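Local coordinates for adenylate kinase (Cryptosporidium parvum Iowa II, PDB 3BE4), which probably transfers a phosphoryl group from ATP to AMP, as adenylate kinases do, and here holds the two-adenosine inhibitor bis(adenosine)-5'-pentaphosphate, at residues V173-R176 and L177-H181; E99-A102 and K103-E107; L31-S35 and T36-L40. All coordinates share one frame; numbering follows the deposited sequence.

How the contacts relate
All three contacts are local, each joining residues a few positions apart in the chain of this adenylate kinase. Contact 3, its centre about 7 Å from that of the chain, is the most central: strand 32-35 runs into helix 36-45 beside one adenosine of AP5, whose adenine N7A it bonds. Contact 1 lies within helix 170-184 and reaches the same ligand through one arginine, at its phosphates. The centres of contacts 1 and 3 are about 20 Å apart. Contact 2, within helix 95-108, is the most peripheral and touches no ligand; Leu101, Ile104 and Leu105 are buried, while Glu99 and Lys103 are exposed. Backbone bonds are common to all, but contact 3 adds a helix cap and a bridging water.

Contact 1: V173-R176 and L177-H181; sequences VKVR and LDVFH. With AP5 (bis(adenosine)-5'-pentaphosphate), chain C.
Val173 and Leu177 lie side by side one turn apart in helix 170-184 of the adenylate kinase fold, pointing the same way, with Val173 CG1 4.1 Å from Leu177 CD1. This is the tightly packed flank, both residues being buried: Val173 also meets Ile126 and Ile129 of helix 122-130. Leu177 CB and CG lie against the carbonyl oxygen of Val173, and this Val173 O accepts from Leu177 N at 3.0 Å. Two residues on, Val175 and Val179 cross obliquely through their CG1 methyls, partly exposed and touching Asn62 and Phe63 of a loop. The main-chain bond between them is almost straight, Val179 N to Val175 O 2.9 Å, 177° at the hydrogen. The looser side carries exposed Lys174, stretched out along its whole chain, and Asp178, whose OD1 forms a salt bridge with Lys182.

On the ligand side, Arg176 starts with CG anti to its carbonyl carbon (chi1 -76°) and bends at chi2 and chi3, which carries the guanidinium to the polyphosphate of AP5. Asp168 holds NH1 by a salt bridge. The opposite charges of arginine and phosphate probably strengthen the grip on the inhibitor. A single oxygen, AP5 O2B, lies at the guanidinium edge, in its plane, and accepts two bent bonds, from Arg176 NE at 2.8 Å and Arg176 NH2 at 2.6 Å.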
# COMPACT_ATOMS: atom_id res chain seq x y z
N VAL A 173 15.93 2.76 1.86
CA VAL A 173 15.06 2.56 3.09
C VAL A 173 15.07 3.79 3.93
O VAL A 173 14.05 4.25 4.39
CB VAL A 173 15.44 1.34 3.89
CG1 VAL A 173 14.76 1.28 5.20
CG2 VAL A 173 15.13 0.08 3.03
N LYS A 174 16.29 4.36 4.07
CA LYS A 174 16.38 5.67 4.83
C LYS A 174 15.60 6.78 4.18
O LYS A 174 14.86 7.48 4.90
CB LYS A 174 17.88 6.03 4.92
CG LYS A 174 18.14 7.22 5.93
CD LYS A 174 19.64 7.60 5.90
CE LYS A 174 19.95 8.76 6.84
NZ LYS A 174 21.43 9.16 6.64
N VAL A 175 15.70 6.94 2.89
CA VAL A 175 14.86 7.93 2.11
C VAL A 175 13.38 7.68 2.32
O VAL A 175 12.66 8.59 2.69
CB VAL A 175 15.26 8.00 0.68
CG1 VAL A 175 14.44 9.04 -0.02
CG2 VAL A 175 16.73 8.40 0.65
N ARG A 176 12.95 6.40 2.13
CA ARG A 176 11.58 6.08 2.25
C ARG A 176 10.99 6.46 3.60
O ARG A 176 9.88 7.04 3.69
CB ARG A 176 11.30 4.53 2.01
CG ARG A 176 11.39 4.20 0.51
CD ARG A 176 11.96 2.81 0.25
NE ARG A 176 10.88 1.84 0.57
CZ ARG A 176 11.16 0.52 0.65
NH1 ARG A 176 12.43 0.04 0.52
NH2 ARG A 176 10.17 -0.36 0.98
N LEU A 177 11.72 6.12 4.68
CA LEU A 177 11.28 6.50 6.01
C LEU A 177 11.28 8.06 6.16
O LEU A 177 10.32 8.60 6.73
CB LEU A 177 12.15 5.84 7.03
CG LEU A 177 11.71 4.35 7.18
CD1 LEU A 177 12.80 3.63 8.00
CD2 LEU A 177 10.41 4.28 7.86
N ASP A 178 12.31 8.71 5.69
CA ASP A 178 12.40 10.17 5.91
C ASP A 178 11.24 10.88 5.23
O ASP A 178 10.51 11.77 5.82
CB ASP A 178 13.70 10.65 5.32
CG ASP A 178 14.00 12.09 5.73
OD1 ASP A 178 13.84 12.37 6.91
OD2 ASP A 178 14.30 12.94 4.84
N VAL A 179 11.01 10.55 3.94
CA VAL A 179 9.91 11.25 3.19
C VAL A 179 8.54 10.84 3.77
O VAL A 179 7.57 11.64 3.79
CB VAL A 179 10.00 11.06 1.66
CG1 VAL A 179 11.43 11.50 1.16
CG2 VAL A 179 9.93 9.57 1.29
N PHE A 180 8.42 9.57 4.23
CA PHE A 180 7.19 9.20 4.94
C PHE A 180 6.90 10.09 6.19
O PHE A 180 5.82 10.66 6.27
CB PHE A 180 7.25 7.76 5.44
CG PHE A 180 6.13 7.47 6.41
CD1 PHE A 180 4.81 7.23 5.93
CD2 PHE A 180 6.35 7.37 7.76
CE1 PHE A 180 3.75 7.02 6.80
CE2 PHE A 180 5.28 7.02 8.64
CZ PHE A 180 3.99 6.95 8.15
N HIS A 181 7.93 10.36 7.03
CA HIS A 181 7.66 11.18 8.22
C HIS A 181 7.39 12.64 7.84
O HIS A 181 6.52 13.24 8.48
CB HIS A 181 8.87 11.00 9.14
CG HIS A 181 8.88 9.66 9.83
ND1 HIS A 181 7.87 9.27 10.67
CD2 HIS A 181 9.78 8.64 9.83
CE1 HIS A 181 8.14 8.08 11.18
NE2 HIS A 181 9.30 7.68 10.69
PA AP5 C . 5.48 0.68 -2.39
O1A AP5 C . 5.59 -0.59 -3.25
O2A AP5 C . 4.20 1.05 -1.81
O3A AP5 C . 6.60 0.62 -1.24
PB AP5 C . 6.65 1.27 0.20
O1B AP5 C . 5.85 2.48 0.27
O2B AP5 C . 8.12 1.27 0.63
O3B AP5 C . 5.84 0.07 1.06
PG AP5 C . 6.02 -1.49 1.00
O1G AP5 C . 7.48 -1.78 1.15
O2G AP5 C . 5.29 -1.96 -0.18
O3G AP5 C . 5.27 -1.79 2.36
PD AP5 C . 3.90 -2.58 2.76
O1D AP5 C . 3.22 -2.97 1.52
O2D AP5 C . 3.25 -1.73 3.77
O3D AP5 C . 4.48 -3.83 3.56
PE AP5 C . 4.47 -5.37 3.12
O1E AP5 C . 5.14 -5.49 1.86
O2E AP5 C . 3.08 -5.97 3.25
O5F AP5 C . 5.96 1.98 -3.19
C5F AP5 C . 7.15 1.75 -3.97
C4F AP5 C . 7.69 3.21 -4.25
O4F AP5 C . 6.94 3.71 -5.33
C3F AP5 C . 7.60 4.23 -3.19
O3F AP5 C . 8.67 4.15 -2.28
C2F AP5 C . 7.70 5.47 -4.10
O2F AP5 C . 9.05 5.60 -4.68
C1F AP5 C . 6.75 5.14 -5.24
N9A AP5 C . 5.40 5.48 -4.89
C8A AP5 C . 4.39 4.51 -4.65
N7A AP5 C . 3.24 5.11 -4.37
C5A AP5 C . 3.47 6.50 -4.49
C6A AP5 C . 2.61 7.58 -4.37
N6A AP5 C . 1.34 7.60 -3.94
N1A AP5 C . 3.24 8.83 -4.57
C2A AP5 C . 4.50 8.87 -4.96
N3A AP5 C . 5.37 7.84 -5.09
C4A AP5 C . 4.77 6.57 -4.91
O5J AP5 C . 5.27 -6.00 4.32
C5J AP5 C . 6.76 -5.77 4.43
C4J AP5 C . 7.30 -7.07 5.06
O4J AP5 C . 6.82 -7.34 6.39
C3J AP5 C . 7.09 -8.28 4.16
O3J AP5 C . 8.22 -9.12 4.23
C2J AP5 C . 5.98 -8.91 4.94
O2J AP5 C . 5.96 -10.32 4.76
C1J AP5 C . 6.22 -8.75 6.38
N9B AP5 C . 5.13 -8.62 7.30
C8B AP5 C . 3.87 -8.09 7.03
N7B AP5 C . 3.17 -8.10 8.18
C5B AP5 C . 3.95 -8.63 9.17
C6B AP5 C . 3.82 -8.73 10.59
N6B AP5 C . 2.68 -8.36 11.17
N1B AP5 C . 4.85 -9.27 11.30
C2B AP5 C . 6.06 -9.57 10.65
N3B AP5 C . 6.28 -9.41 9.31
C4B AP5 C . 5.26 -8.85 8.57

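Contact 2: E99-A102 and K103-E107; sequences EGLA and KILSE
Leu101 and Leu105 meet through different first torsions: Leu101 swings CG away from its own amide nitrogen (chi1 180°), whereas Leu105 keeps CG beside its own backbone N, anti to its carbonyl carbon (chi1 -64°). The two side chains, an i to i+4 pair on helix 95-108 of the adenylate kinase fold, thus converge at an angle. Leu101 CG comes to 3.9 Å from Leu105 CD1, and the CD1 methyl of Leu101 also touches CG and CD1 of Leu105. Under this apolar junction runs the main-chain bond from Leu105 N to Leu101 O, 2.8 Å long and with an angle of 163° at the hydrogen.

Both leucines are buried. Leu101 packs on Leu88 of strand 86-89 and on the following Phe91 and Pro92, while Leu105 reaches Phe86 of the same strand and Phe77 of helix 66-78. Ile104 adds to this inner side, also meeting Phe77; its CG1 and CD1 lie against the carbonyl oxygen of Gly100, and Gly100 O accepts from Ile104 N at 3.1 Å. The inner side of helix 95-108 thus packs on strand 86-89 and helix 66-78.

The outer side is exposed and mostly polar. Glu99 and Lys103 are also four residues apart, but their charged ends do not touch: Glu99 OE1 and Lys103 NZ stay 6.2 Å apart, so any attraction between them is probably modest. The CG, CD and CE of Lys103 pass alongside the carbonyl oxygen of Glu99. Ser106 N bonds to Ala102 O at 2.8 Å. Lys103 N makes a 3.2 Å bond to Glu99 O and a second, weak one to Gly100 O, while Lys103 CG rests 3.3 Å from Glu99 O.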
# COMPACT_ATOMS: atom_id res chain seq x y z
N GLU A 99 -5.96 15.61 -1.56
CA GLU A 99 -6.93 16.59 -2.14
C GLU A 99 -7.36 16.10 -3.53
O GLU A 99 -8.52 16.34 -3.93
CB GLU A 99 -6.26 17.99 -2.20
CG GLU A 99 -5.88 18.53 -0.81
CD GLU A 99 -5.02 19.75 -0.85
OE1 GLU A 99 -4.18 19.92 -1.81
OE2 GLU A 99 -5.15 20.51 0.17
N GLY A 100 -6.42 15.53 -4.31
CA GLY A 100 -6.71 15.09 -5.67
C GLY A 100 -7.68 13.94 -5.55
O GLY A 100 -8.64 13.87 -6.28
N LEU A 101 -7.45 13.02 -4.60
CA LEU A 101 -8.43 11.96 -4.38
C LEU A 101 -9.85 12.45 -3.96
O LEU A 101 -10.86 11.90 -4.47
CB LEU A 101 -7.92 10.95 -3.30
CG LEU A 101 -8.91 9.75 -2.96
CD1 LEU A 101 -9.18 8.90 -4.20
CD2 LEU A 101 -8.33 8.96 -1.79
N ALA A 102 -9.90 13.46 -3.06
CA ALA A 102 -11.19 14.01 -2.65
C ALA A 102 -11.97 14.52 -3.90
O ALA A 102 -13.16 14.31 -3.99
CB ALA A 102 -10.88 15.19 -1.69
N LYS A 103 -11.28 15.09 -4.88
CA LYS A 103 -11.89 15.58 -6.15
C LYS A 103 -12.38 14.44 -6.98
O LYS A 103 -13.49 14.49 -7.53
CB LYS A 103 -10.89 16.43 -6.95
CG LYS A 103 -10.55 17.72 -6.20
CD LYS A 103 -9.59 18.66 -7.00
CE LYS A 103 -8.93 19.72 -6.09
NZ LYS A 103 -7.72 20.14 -6.93
N ILE A 104 -11.59 13.36 -7.07
CA ILE A 104 -11.99 12.21 -7.85
C ILE A 104 -13.22 11.66 -7.23
O ILE A 104 -14.23 11.37 -7.96
CB ILE A 104 -10.87 11.11 -7.82
CG1 ILE A 104 -9.73 11.48 -8.70
CG2 ILE A 104 -11.48 9.73 -8.28
CD1 ILE A 104 -8.40 10.62 -8.47
N LEU A 105 -13.29 11.49 -5.90
CA LEU A 105 -14.46 10.86 -5.26
C LEU A 105 -15.65 11.85 -5.35
O LEU A 105 -16.82 11.42 -5.42
CB LEU A 105 -14.26 10.53 -3.79
CG LEU A 105 -13.16 9.47 -3.54
CD1 LEU A 105 -12.71 9.38 -2.08
CD2 LEU A 105 -13.68 8.08 -4.05
N SER A 106 -15.35 13.14 -5.26
CA SER A 106 -16.45 14.17 -5.28
C SER A 106 -17.14 14.07 -6.63
O SER A 106 -18.39 14.02 -6.70
CB SER A 106 -15.90 15.56 -5.03
OG SER A 106 -16.98 16.45 -5.15
N GLU A 107 -16.36 13.94 -7.68
CA GLU A 107 -16.89 13.84 -9.03
C GLU A 107 -17.67 12.59 -9.35
O GLU A 107 -18.35 12.56 -10.36
CB GLU A 107 -15.80 14.07 -10.06
CG GLU A 107 -15.33 15.53 -9.87
CD GLU A 107 -13.93 15.83 -10.42
OE1 GLU A 107 -13.36 14.97 -11.17
OE2 GLU A 107 -13.40 16.94 -10.09

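Contact 3: L31-S35 and T36-L40; sequences LAHLS and TGDML. With AP5 (bis(adenosine)-5'-pentaphosphate), chain C.
Strand 32-35 passes into helix 36-45 at Ser35, the N-cap residue, beside one of the two adenines of AP5, and there Ser35 meets Asp38. Ser35 OG, turned away from its own backbone N (chi1 160°), accepts from Asp38 N at 3.0 Å and nearly straight (168°). The carboxylate of Asp38 folds back over this hydroxyl, its CG 3.3 Å from Ser35 OG. A second bond closes the first turn: Met39 N reaches Ser35 O at 3.0 Å, in the carbonyl plane, while Met39 CG and SD press on that same oxygen and SD touches Leu34 CB.

The start of the helix also grips the ligand. Thr36 OG1 donates to AP5 N7A at 2.8 Å. A water accepts from Gly37 N at 2.8 Å and donates to AP5 O2A at 2.6 Å, so that it bridges the first turn of the helix and the alpha phosphate.

Strand 32-35 is an outermost strand of the parallel sheet, hydrogen-bonded to strand 86-89, from which Asp89 binds His33 NE2. Helix 18-29 packs against His33, and helix 66-78 meets Leu34, Thr36 and Met39.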
# COMPACT_ATOMS: atom_id res chain seq x y z
N LEU A 31 -12.76 -6.19 -2.42
CA LEU A 31 -12.37 -4.80 -2.79
C LEU A 31 -11.27 -4.80 -3.82
O LEU A 31 -10.40 -5.70 -3.84
CB LEU A 31 -11.90 -4.07 -1.56
CG LEU A 31 -12.78 -4.09 -0.30
CD1 LEU A 31 -12.26 -3.11 0.84
CD2 LEU A 31 -14.24 -3.67 -0.67
N ALA A 32 -11.17 -3.70 -4.60
CA ALA A 32 -10.05 -3.61 -5.57
C ALA A 32 -8.82 -3.12 -4.76
O ALA A 32 -9.04 -2.22 -3.96
CB ALA A 32 -10.37 -2.50 -6.55
N HIS A 33 -7.66 -3.76 -4.90
CA HIS A 33 -6.54 -3.29 -4.14
C HIS A 33 -5.73 -2.37 -5.09
O HIS A 33 -5.22 -2.84 -6.14
CB HIS A 33 -5.73 -4.51 -3.82
CG HIS A 33 -4.43 -4.17 -3.19
ND1 HIS A 33 -3.35 -5.00 -3.33
CD2 HIS A 33 -4.04 -3.12 -2.40
CE1 HIS A 33 -2.30 -4.47 -2.68
NE2 HIS A 33 -2.72 -3.36 -2.07
N LEU A 34 -5.54 -1.10 -4.71
CA LEU A 34 -4.72 -0.23 -5.49
C LEU A 34 -3.44 0.20 -4.76
O LEU A 34 -3.57 1.03 -3.87
CB LEU A 34 -5.51 1.03 -5.84
CG LEU A 34 -6.62 1.02 -6.97
CD1 LEU A 34 -7.78 0.35 -6.56
CD2 LEU A 34 -7.09 2.46 -7.31
N SER A 35 -2.33 -0.49 -5.03
CA SER A 35 -1.06 -0.15 -4.49
C SER A 35 -0.42 0.67 -5.58
O SER A 35 -0.08 0.04 -6.60
CB SER A 35 -0.28 -1.41 -4.16
OG SER A 35 1.12 -1.17 -4.05
N THR A 36 -0.16 2.02 -5.38
CA THR A 36 0.45 2.70 -6.42
C THR A 36 1.95 2.26 -6.59
O THR A 36 2.46 2.34 -7.75
CB THR A 36 0.45 4.20 -6.09
OG1 THR A 36 0.59 4.33 -4.72
CG2 THR A 36 -0.93 4.80 -6.48
N GLY A 37 2.55 1.66 -5.59
CA GLY A 37 3.94 1.11 -5.79
C GLY A 37 3.85 -0.13 -6.71
O GLY A 37 4.64 -0.22 -7.67
N ASP A 38 2.90 -1.01 -6.47
CA ASP A 38 2.83 -2.12 -7.42
C ASP A 38 2.44 -1.68 -8.81
O ASP A 38 2.93 -2.28 -9.78
CB ASP A 38 1.74 -3.14 -6.97
CG ASP A 38 2.04 -3.87 -5.63
OD1 ASP A 38 3.26 -3.88 -5.03
OD2 ASP A 38 1.01 -4.53 -5.11
N MET A 39 1.54 -0.72 -8.96
CA MET A 39 1.09 -0.10 -10.22
C MET A 39 2.25 0.55 -10.98
O MET A 39 2.42 0.39 -12.19
CB MET A 39 -0.06 0.89 -10.03
CG MET A 39 -1.36 0.27 -9.52
SD MET A 39 -2.48 1.41 -8.54
CE MET A 39 -2.77 2.73 -9.74
N LEU A 40 3.09 1.26 -10.23
CA LEU A 40 4.33 1.77 -10.84
C LEU A 40 5.27 0.69 -11.28
O LEU A 40 5.77 0.84 -12.40
CB LEU A 40 5.04 2.73 -9.85
CG LEU A 40 4.32 4.07 -9.65
CD1 LEU A 40 4.95 4.75 -8.40
CD2 LEU A 40 4.44 5.00 -10.86
PA AP5 C . 5.48 0.68 -2.39
O1A AP5 C . 5.59 -0.59 -3.25
O2A AP5 C . 4.20 1.05 -1.81
O3A AP5 C . 6.60 0.62 -1.24
PB AP5 C . 6.65 1.27 0.20
O1B AP5 C . 5.85 2.48 0.27
O2B AP5 C . 8.12 1.27 0.63
O3B AP5 C . 5.84 0.07 1.06
PG AP5 C . 6.02 -1.49 1.00
O1G AP5 C . 7.48 -1.78 1.15
O2G AP5 C . 5.29 -1.96 -0.18
O3G AP5 C . 5.27 -1.79 2.36
PD AP5 C . 3.90 -2.58 2.76
O1D AP5 C . 3.22 -2.97 1.52
O2D AP5 C . 3.25 -1.73 3.77
O3D AP5 C . 4.48 -3.83 3.56
PE AP5 C . 4.47 -5.37 3.12
O1E AP5 C . 5.14 -5.49 1.86
O2E AP5 C . 3.08 -5.97 3.25
O5F AP5 C . 5.96 1.98 -3.19
C5F AP5 C . 7.15 1.75 -3.97
C4F AP5 C . 7.69 3.21 -4.25
O4F AP5 C . 6.94 3.71 -5.33
C3F AP5 C . 7.60 4.23 -3.19
O3F AP5 C . 8.67 4.15 -2.28
C2F AP5 C . 7.70 5.47 -4.10
O2F AP5 C . 9.05 5.60 -4.68
C1F AP5 C . 6.75 5.14 -5.24
N9A AP5 C . 5.40 5.48 -4.89
C8A AP5 C . 4.39 4.51 -4.65
N7A AP5 C . 3.24 5.11 -4.37
C5A AP5 C . 3.47 6.50 -4.49
C6A AP5 C . 2.61 7.58 -4.37
N6A AP5 C . 1.34 7.60 -3.94
N1A AP5 C . 3.24 8.83 -4.57
C2A AP5 C . 4.50 8.87 -4.96
N3A AP5 C . 5.37 7.84 -5.09
C4A AP5 C . 4.77 6.57 -4.91
O5J AP5 C . 5.27 -6.00 4.32
C5J AP5 C . 6.76 -5.77 4.43
C4J AP5 C . 7.30 -7.07 5.06
O4J AP5 C . 6.82 -7.34 6.39
C3J AP5 C . 7.09 -8.28 4.16
O3J AP5 C . 8.22 -9.12 4.23
C2J AP5 C . 5.98 -8.91 4.94
O2J AP5 C . 5.96 -10.32 4.76
C1J AP5 C . 6.22 -8.75 6.38
N9B AP5 C . 5.13 -8.62 7.30
C8B AP5 C . 3.87 -8.09 7.03
N7B AP5 C . 3.17 -8.10 8.18
C5B AP5 C . 3.95 -8.63 9.17
C6B AP5 C . 3.82 -8.73 10.59
N6B AP5 C . 2.68 -8.36 11.17
N1B AP5 C . 4.85 -9.27 11.30
C2B AP5 C . 6.06 -9.57 10.65
N3B AP5 C . 6.28 -9.41 9.31
C4B AP5 C . 5.26 -8.85 8.57
O HOH W 1 1.97 1.94 -2.89